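CsoZ (PDB 6FF1) probably acts as a copper metallochaperone of the heavy-metal-associated (HMA) domain family, serving copper homeostasis in Staphylococcus aureus. Local coordinates at residues A[58-62]-A[63-67]; A[26-29]-A[30-33]; A[51-54]-A[55-59]. All blocks are in the same frame, centred on the assembly; numbering follows the deposited sequence. Where two conformers were deposited one is given.

How the interactions relate
The three contacts follow one another along a compact HMA fold. Interaction 3 starts helix 53-62 and interaction 1 ends it, so they share Lys58 and Glu59; their centres lie about 9 Å apart, and Ile67 CD1 of interaction 1 packs on Glu57 CG of interaction 3 at 3.5 Å. Interaction 2, the link between helix 15-26 and strand 31-36, lies against the start of the second helix, with Met28 CE 3.4 Å from Ser55 OG. Interactions 1 and 2 are on opposite sides of the chain's centre, their centres about 16 Å apart. Of the three, interaction 1 is the one close to the bound calcium ion, about 9 Å from the Tyr65 side chain; interactions 2 and 3 lie away from that site.

Interaction 1 of 3, residues A[58-62]-A[63-67]; sequences KEIYD and EGYKI
A Schellman motif ends helix 53-62, with Tyr65 and Gly64 reaching back to the carbonyls of Ile60 and Tyr61. Tyr65 N donates to Ile60 O at 3.2 Å, and Gly64 N to Tyr61 O at 3.0 Å, the latter from well above the carbonyl plane. Gly64 suits the turn because its phi is positive (102°), where a side chain would press on the preceding carbonyl oxygen.

Beyond the turn the chain folds back over Tyr61. The Tyr65 carbonyl oxygen sits over the centre of one face of the Tyr61 ring, 3.7 Å above its plane, and a water bridges that same oxygen to Tyr61 O. At the far end of the ring, Tyr61 OH accepts a hydrogen bond from Ile67 N at 3.0 Å, tying strand 66-68 to the helix, while Ile67 CD1 meets the ring edge in plane. A phenol suits this place because it offers both a packing surface and a polar end. Beneath, Ile60 CG2 touches Tyr65 CB at 3.8 Å, and Ile60 continues onto Ile7 and Thr9 of strand 3-10.

On another flank, Glu63, extended beyond CG, brings OE2 within 2.5 Å of Glu59 OE2, the carboxylate planes 75° apart. One acid probably holds a proton here; Glu59 OE2 also forms a salt bridge with Arg24 of helix 15-26. Lys58 NZ meanwhile pairs with the syn lone pair of Asp62 OD2 at 2.9 Å. The whole is a Schellman C-capping motif with glycine at the C' position, here joining the second helix of the ferredoxin-like HMA fold to its last strand.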
loop_
_atom_site.group_PDB
_atom_site.type_symbol
_atom_site.label_atom_id
_atom_site.label_comp_id
_atom_site.label_asym_id
_atom_site.label_seq_id
_atom_site.Cartn_x
_atom_site.Cartn_y
_atom_site.Cartn_z
ATOM N N LYS A 58 -3.938 6.749 -2.481
ATOM C CA LYS A 58 -4.135 7.190 -3.831
ATOM C C LYS A 58 -3.421 6.245 -4.806
ATOM O O LYS A 58 -3.945 5.954 -5.872
ATOM C CB LYS A 58 -3.637 8.613 -3.987
ATOM C CG LYS A 58 -3.698 9.115 -5.417
ATOM C CD LYS A 58 -3.299 10.574 -5.583
ATOM C CE LYS A 58 -3.603 11.083 -6.988
ATOM N NZ LYS A 58 -2.757 10.471 -8.024
ATOM N N GLU A 59 -2.228 5.799 -4.459
ATOM C CA GLU A 59 -1.526 4.856 -5.335
ATOM C C GLU A 59 -2.276 3.551 -5.483
ATOM O O GLU A 59 -2.380 3.003 -6.587
ATOM C CB GLU A 59 -0.131 4.589 -4.828
ATOM C CG GLU A 59 0.664 3.616 -5.683
ATOM C CD GLU A 59 0.867 4.063 -7.107
ATOM O OE1 GLU A 59 0.994 5.268 -7.366
ATOM O OE2 GLU A 59 1.027 3.237 -8.033
ATOM N N ILE A 60 -2.859 3.088 -4.379
ATOM C CA ILE A 60 -3.711 1.883 -4.432
ATOM C C ILE A 60 -4.830 2.065 -5.402
ATOM O O ILE A 60 -5.116 1.204 -6.218
ATOM C CB ILE A 60 -4.108 1.476 -3.038
ATOM C CG1 ILE A 60 -2.868 1.097 -2.228
ATOM C CG2 ILE A 60 -5.145 0.358 -3.042
ATOM C CD1 ILE A 60 -3.119 0.949 -0.709
ATOM N N TYR A 61 -5.545 3.184 -5.268
ATOM C CA TYR A 61 -6.632 3.486 -6.153
ATOM C C TYR A 61 -6.186 3.682 -7.605
ATOM O O TYR A 61 -6.864 3.255 -8.553
ATOM C CB TYR A 61 -7.427 4.715 -5.659
ATOM C CG TYR A 61 -8.526 4.310 -4.737
ATOM C CD1 TYR A 61 -8.235 3.882 -3.466
ATOM C CD2 TYR A 61 -9.823 4.258 -5.158
ATOM C CE1 TYR A 61 -9.229 3.426 -2.637
ATOM C CE2 TYR A 61 -10.834 3.827 -4.308
ATOM C CZ TYR A 61 -10.511 3.368 -3.074
ATOM O OH TYR A 61 -11.458 2.859 -2.206
ATOM N N ASP A 62 -5.057 4.344 -7.787
ATOM C CA ASP A 62 -4.551 4.558 -9.151
ATOM C C ASP A 62 -4.245 3.273 -9.888
ATOM O O ASP A 62 -4.342 3.201 -11.120
ATOM C CB ASP A 62 -3.310 5.450 -9.132
ATOM C CG ASP A 62 -3.636 6.909 -8.835
ATOM O OD1 ASP A 62 -4.833 7.291 -8.848
ATOM O OD2 ASP A 62 -2.668 7.628 -8.587
ATOM N N GLU A 63 -3.869 2.243 -9.137
ATOM C CA GLU A 63 -3.610 0.929 -9.717
ATOM C C GLU A 63 -4.856 0.093 -9.931
ATOM O O GLU A 63 -4.734 -1.031 -10.436
ATOM C CB GLU A 63 -2.537 0.193 -8.899
ATOM C CG GLU A 63 -1.237 0.924 -8.924
ATOM C CD GLU A 63 -0.065 0.120 -8.442
ATOM O OE1 GLU A 63 -0.113 -1.114 -8.434
ATOM O OE2 GLU A 63 0.936 0.699 -7.963
ATOM N N GLY A 64 -6.016 0.596 -9.538
ATOM C CA GLY A 64 -7.262 -0.006 -9.825
ATOM C C GLY A 64 -7.918 -0.775 -8.708
ATOM O O GLY A 64 -8.886 -1.490 -8.957
ATOM N N TYR A 65 -7.370 -0.664 -7.492
ATOM C CA TYR A 65 -7.914 -1.398 -6.373
ATOM C C TYR A 65 -8.806 -0.499 -5.532
ATOM O O TYR A 65 -8.966 0.698 -5.783
ATOM C CB TYR A 65 -6.748 -1.980 -5.544
ATOM C CG TYR A 65 -5.768 -2.707 -6.443
ATOM C CD1 TYR A 65 -6.163 -3.781 -7.241
ATOM C CD2 TYR A 65 -4.479 -2.273 -6.566
ATOM C CE1 TYR A 65 -5.298 -4.357 -8.129
ATOM C CE2 TYR A 65 -3.595 -2.876 -7.407
ATOM C CZ TYR A 65 -4.037 -3.938 -8.178
ATOM O OH TYR A 65 -3.167 -4.465 -9.116
ATOM N N LYS A 66 -9.451 -1.097 -4.564
ATOM C CA LYS A 66 -10.313 -0.365 -3.606
ATOM C C LYS A 66 -9.839 -0.620 -2.218
ATOM O O LYS A 66 -9.096 -1.556 -1.954
ATOM C CB LYS A 66 -11.751 -0.778 -3.783
ATOM C CG LYS A 66 -12.276 -0.614 -5.176
ATOM C CD LYS A 66 -12.375 0.825 -5.590
ATOM C CE LYS A 66 -12.767 1.010 -7.065
ATOM N NZ LYS A 66 -14.101 0.404 -7.304
ATOM N N ILE A 67 -10.356 0.199 -1.307
ATOM C CA ILE A 67 -10.029 0.173 0.076
ATOM C C ILE A 67 -11.305 0.163 0.886
ATOM O O ILE A 67 -12.252 0.842 0.527
ATOM C CB ILE A 67 -9.102 1.325 0.488
ATOM C CG1 ILE A 67 -7.772 1.192 -0.257
ATOM C CG2 ILE A 67 -8.868 1.358 1.978
ATOM C CD1 ILE A 67 -6.895 2.408 -0.083
HETATM O O HOH W 1 -9.414 2.090 -8.104
#

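Interaction 2 of 3, residues A[26-29]-A[30-33]; sequences SNMI and GVHQ
With chi1 at 176°, Val31 sets CG1 anti to its backbone N and leaves CG2 beside that nitrogen, facing Met28; Met28 in turn places CG anti to its carbonyl carbon (chi1 -66°), which sends the chain away while CB stays behind to meet Val31. The base of Met28 therefore meets a valine methyl, Met28 CB lying 3.7 Å from Val31 CG2. The other valine branch, CG1, leans over the end of the preceding helix and comes within 4.0 Å of Ser26 CA. A short, branched residue fits here because its two methyls can serve two neighbours at once.

The backbone brings these groups together. Val31 N donates to Met28 O at 3.0 Å in a nearly straight bond (162° at the hydrogen), the donor standing above the carbonyl plane; this closes a type II beta turn with Ile29 and Gly30 at its corners. Gly30 takes the second corner with a positive phi, at which a side chain would run into Ile29 O, so glycine is the natural occupant. Ile29 itself points outward from the turn and lies on Pro50.

Ser26 closes helix 15-26 with its hydroxyl bonded back to Thr22 O, a common use of serine in a helix's last turn. Past the turn, Gly30 bonds through its backbone to Glu48, and His32 and Gln33 likewise to Ser46, which sets the chain into the sheet. Met28 and Val31 cover Ile56 of helix 53-62, and Val31 also reaches Tyr47 and Ala51, so the turn's apolar side faces the core. It is a type II turn making the helix-to-strand connection in the first beta-alpha-beta unit of the ferredoxin-like HMA domain.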
loop_
_atom_site.group_PDB
_atom_site.type_symbol
_atom_site.label_atom_id
_atom_site.label_comp_id
_atom_site.label_asym_id
_atom_site.label_seq_id
_atom_site.Cartn_x
_atom_site.Cartn_y
_atom_site.Cartn_z
ATOM N N SER A 26 6.487 1.187 -1.988
ATOM C CA SER A 26 7.749 1.190 -1.291
ATOM C C SER A 26 8.629 2.346 -1.762
ATOM O O SER A 26 9.382 2.879 -0.983
ATOM C CB SER A 26 8.555 -0.088 -1.562
ATOM O OG SER A 26 7.929 -1.173 -0.934
ATOM N N ASN A 27 8.581 2.651 -3.020
ATOM C CA ASN A 27 9.433 3.674 -3.602
ATOM C C ASN A 27 8.972 5.095 -3.430
ATOM O O ASN A 27 9.706 6.041 -3.753
ATOM C CB ASN A 27 9.748 3.376 -5.060
ATOM C CG ASN A 27 10.645 2.114 -5.203
ATOM O OD1 ASN A 27 11.209 1.622 -4.240
ATOM N ND2 ASN A 27 10.688 1.606 -6.386
ATOM N N MET A 28 7.786 5.272 -2.836
ATOM C CA MET A 28 7.398 6.595 -2.429
ATOM C C MET A 28 8.354 7.078 -1.354
ATOM O O MET A 28 8.707 6.354 -0.436
ATOM C CB MET A 28 5.975 6.566 -1.869
ATOM C CG MET A 28 4.961 6.231 -2.898
ATOM S SD MET A 28 3.324 6.012 -2.137
ATOM C CE MET A 28 2.949 7.586 -1.628
ATOM N N ILE A 29 8.791 8.339 -1.485
ATOM C CA ILE A 29 9.658 8.892 -0.466
ATOM C C ILE A 29 8.959 8.889 0.881
ATOM O O ILE A 29 7.824 9.326 0.970
ATOM C CB ILE A 29 10.168 10.269 -0.814
ATOM C CG1 ILE A 29 10.941 10.226 -2.125
ATOM C CG2 ILE A 29 11.026 10.810 0.331
ATOM C CD1 ILE A 29 12.208 9.458 -2.096
ATOM N N GLY A 30 9.619 8.363 1.905
ATOM C CA GLY A 30 9.043 8.267 3.233
ATOM C C GLY A 30 8.428 6.941 3.563
ATOM O O GLY A 30 8.123 6.697 4.721
ATOM N N VAL A 31 8.203 6.108 2.531
ATOM C CA VAL A 31 7.654 4.772 2.798
ATOM C C VAL A 31 8.819 3.801 2.963
ATOM O O VAL A 31 9.615 3.649 2.048
ATOM C CB VAL A 31 6.729 4.292 1.680
ATOM C CG1 VAL A 31 6.284 2.868 2.009
ATOM C CG2 VAL A 31 5.524 5.227 1.555
ATOM N N HIS A 32 8.848 3.142 4.100
ATOM C CA HIS A 32 9.925 2.229 4.397
ATOM C C HIS A 32 9.302 0.812 4.214
ATOM O O HIS A 32 9.100 0.349 3.130
ATOM C CB HIS A 32 10.537 2.604 5.742
ATOM C CG HIS A 32 10.895 4.059 5.838
ATOM N ND1 HIS A 32 11.574 4.717 4.840
ATOM C CD2 HIS A 32 10.627 4.984 6.778
ATOM C CE1 HIS A 32 11.724 5.984 5.169
ATOM N NE2 HIS A 32 11.180 6.172 6.354
ATOM N N GLN A 33 8.884 0.196 5.223
ATOM C CA GLN A 33 8.468 -1.201 5.175
ATOM C C GLN A 33 7.096 -1.298 4.487
ATOM O O GLN A 33 6.172 -0.534 4.796
ATOM C CB GLN A 33 8.460 -1.785 6.578
ATOM C CG GLN A 33 9.851 -1.900 7.258
ATOM C CD GLN A 33 10.173 -0.802 8.242
ATOM O OE1 GLN A 33 9.871 0.347 7.996
ATOM N NE2 GLN A 33 10.791 -1.140 9.353
#

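Interaction 3 of 3, residues A[51-54]-A[55-59]; sequences ANLN and SIEKE
Asn52 O is approached by two groups of the helix that begins just after it: Ile56 N donates to it at 3.1 Å, nearly along the C=O axis, and Ser55 OG lies 3.1 Å away, though the hydroxyl proton may go to a different acceptor, so this bond is not settled. The side chain of the same residue works as well. Asn52 OD1 accepts a hydrogen bond from Ser55 N at 2.9 Å, the capping bond of an N-cap. To do this Asn52 turns CG to the position between its backbone N and carbonyl carbon (chi1 50°), which swings the amide back over the first turn. Asparagine is a natural N-cap: its short side chain supplies an oxygen to an amide that has no earlier helical carbonyl to meet.

Ser55 sends OG back toward Asn52 by a similar torsion (chi1 63°), its small hydroxyl fitting close to the cap. Regular helical bonds then follow, from Glu57 N to Leu53 O at 2.8 Å and from Lys58 N to Asn54 O. Ile56 lays CG1 3.4 Å from Asn52 O on the buried side, where it also meets Ile7, Val31 and Tyr47. One turn apart on the helix surface, Leu53 and Glu57 lie against each other, the leucine branch point Leu53 CG 3.6 Å from the carboxylate carbon Glu57 CD. Leu53 also covers Asn5, Ile7 and Tyr47, and Glu57 reaches Phe69.

Side-chain capping thus satisfies the Ser55 amide at the helix start, while Glu57, in the second turn with its carboxylate lying back against Leu53 of the first, is probably favoured electrostatically by the partial positive charge of the helix N-terminus.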
loop_
_atom_site.group_PDB
_atom_site.type_symbol
_atom_site.label_atom_id
_atom_site.label_comp_id
_atom_site.label_asym_id
_atom_site.label_seq_id
_atom_site.Cartn_x
_atom_site.Cartn_y
_atom_site.Cartn_z
ATOM N N ALA A 51 5.445 11.030 2.883
ATOM C CA ALA A 51 4.407 10.029 2.639
ATOM C C ALA A 51 3.319 10.235 3.683
ATOM O O ALA A 51 3.607 10.613 4.806
ATOM C CB ALA A 51 5.005 8.619 2.731
ATOM N N ASN A 52 2.087 9.932 3.306
ATOM C CA ASN A 52 1.013 9.951 4.243
ATOM C C ASN A 52 -0.011 8.948 3.798
ATOM O O ASN A 52 0.072 8.410 2.703
ATOM C CB ASN A 52 0.414 11.353 4.411
ATOM C CG ASN A 52 0.084 11.982 3.101
ATOM O OD1 ASN A 52 -0.777 11.541 2.352
ATOM N ND2 ASN A 52 0.802 13.068 2.818
ATOM N N LEU A 53 -0.974 8.674 4.659
ATOM C CA LEU A 53 -1.941 7.628 4.322
ATOM C C LEU A 53 -2.631 7.961 3.037
ATOM O O LEU A 53 -2.883 7.102 2.179
ATOM C CB LEU A 53 -2.917 7.442 5.464
ATOM C CG LEU A 53 -3.912 6.324 5.293
ATOM C CD1 LEU A 53 -3.227 5.014 5.164
ATOM C CD2 LEU A 53 -4.895 6.295 6.451
ATOM N N ASN A 54 -3.061 9.224 2.877
ATOM C CA ASN A 54 -3.782 9.569 1.700
ATOM C C ASN A 54 -3.021 9.318 0.406
ATOM O O ASN A 54 -3.585 8.892 -0.603
ATOM C CB ASN A 54 -4.297 11.020 1.740
ATOM C CG ASN A 54 -5.486 11.187 2.652
ATOM O OD1 ASN A 54 -6.003 10.240 3.234
ATOM N ND2 ASN A 54 -5.880 12.442 2.836
ATOM N N SER A 55 -1.738 9.653 0.407
ATOM C CA SER A 55 -0.935 9.482 -0.827
ATOM C C SER A 55 -0.686 7.976 -1.098
ATOM O O SER A 55 -0.681 7.581 -2.242
ATOM C CB SER A 55 0.384 10.262 -0.767
ATOM O OG SER A 55 1.279 9.842 0.276
ATOM N N ILE A 56 -0.530 7.180 -0.050
ATOM C CA ILE A 56 -0.404 5.722 -0.239
ATOM C C ILE A 56 -1.682 5.155 -0.808
ATOM O O ILE A 56 -1.705 4.367 -1.737
ATOM C CB ILE A 56 -0.014 5.097 1.070
ATOM C CG1 ILE A 56 1.366 5.552 1.495
ATOM C CG2 ILE A 56 -0.051 3.580 0.957
ATOM C CD1 ILE A 56 1.726 5.222 2.933
ATOM N N GLU A 57 -2.797 5.580 -0.199
ATOM C CA GLU A 57 -4.087 5.138 -0.686
ATOM C C GLU A 57 -4.382 5.551 -2.116
ATOM O O GLU A 57 -4.971 4.804 -2.873
ATOM C CB GLU A 57 -5.196 5.581 0.282
ATOM C CG GLU A 57 -4.996 4.871 1.628
ATOM C CD GLU A 57 -6.038 5.155 2.624
ATOM O OE1 GLU A 57 -6.589 6.321 2.582
ATOM O OE2 GLU A 57 -6.345 4.214 3.390
ATOM N N LYS A 58 -3.938 6.749 -2.481
ATOM C CA LYS A 58 -4.135 7.190 -3.831
ATOM C C LYS A 58 -3.421 6.245 -4.806
ATOM O O LYS A 58 -3.945 5.954 -5.872
ATOM C CB LYS A 58 -3.637 8.613 -3.987
ATOM C CG LYS A 58 -3.698 9.115 -5.417
ATOM C CD LYS A 58 -3.299 10.574 -5.583
ATOM C CE LYS A 58 -3.603 11.083 -6.988
ATOM N NZ LYS A 58 -2.757 10.471 -8.024
ATOM N N GLU A 59 -2.228 5.799 -4.459
ATOM C CA GLU A 59 -1.526 4.856 -5.335
ATOM C C GLU A 59 -2.276 3.551 -5.483
ATOM O O GLU A 59 -2.380 3.003 -6.587
ATOM C CB GLU A 59 -0.131 4.589 -4.828
ATOM C CG GLU A 59 0.664 3.616 -5.683
ATOM C CD GLU A 59 0.867 4.063 -7.107
ATOM O OE1 GLU A 59 0.994 5.268 -7.366
ATOM O OE2 GLU A 59 1.027 3.237 -8.033
#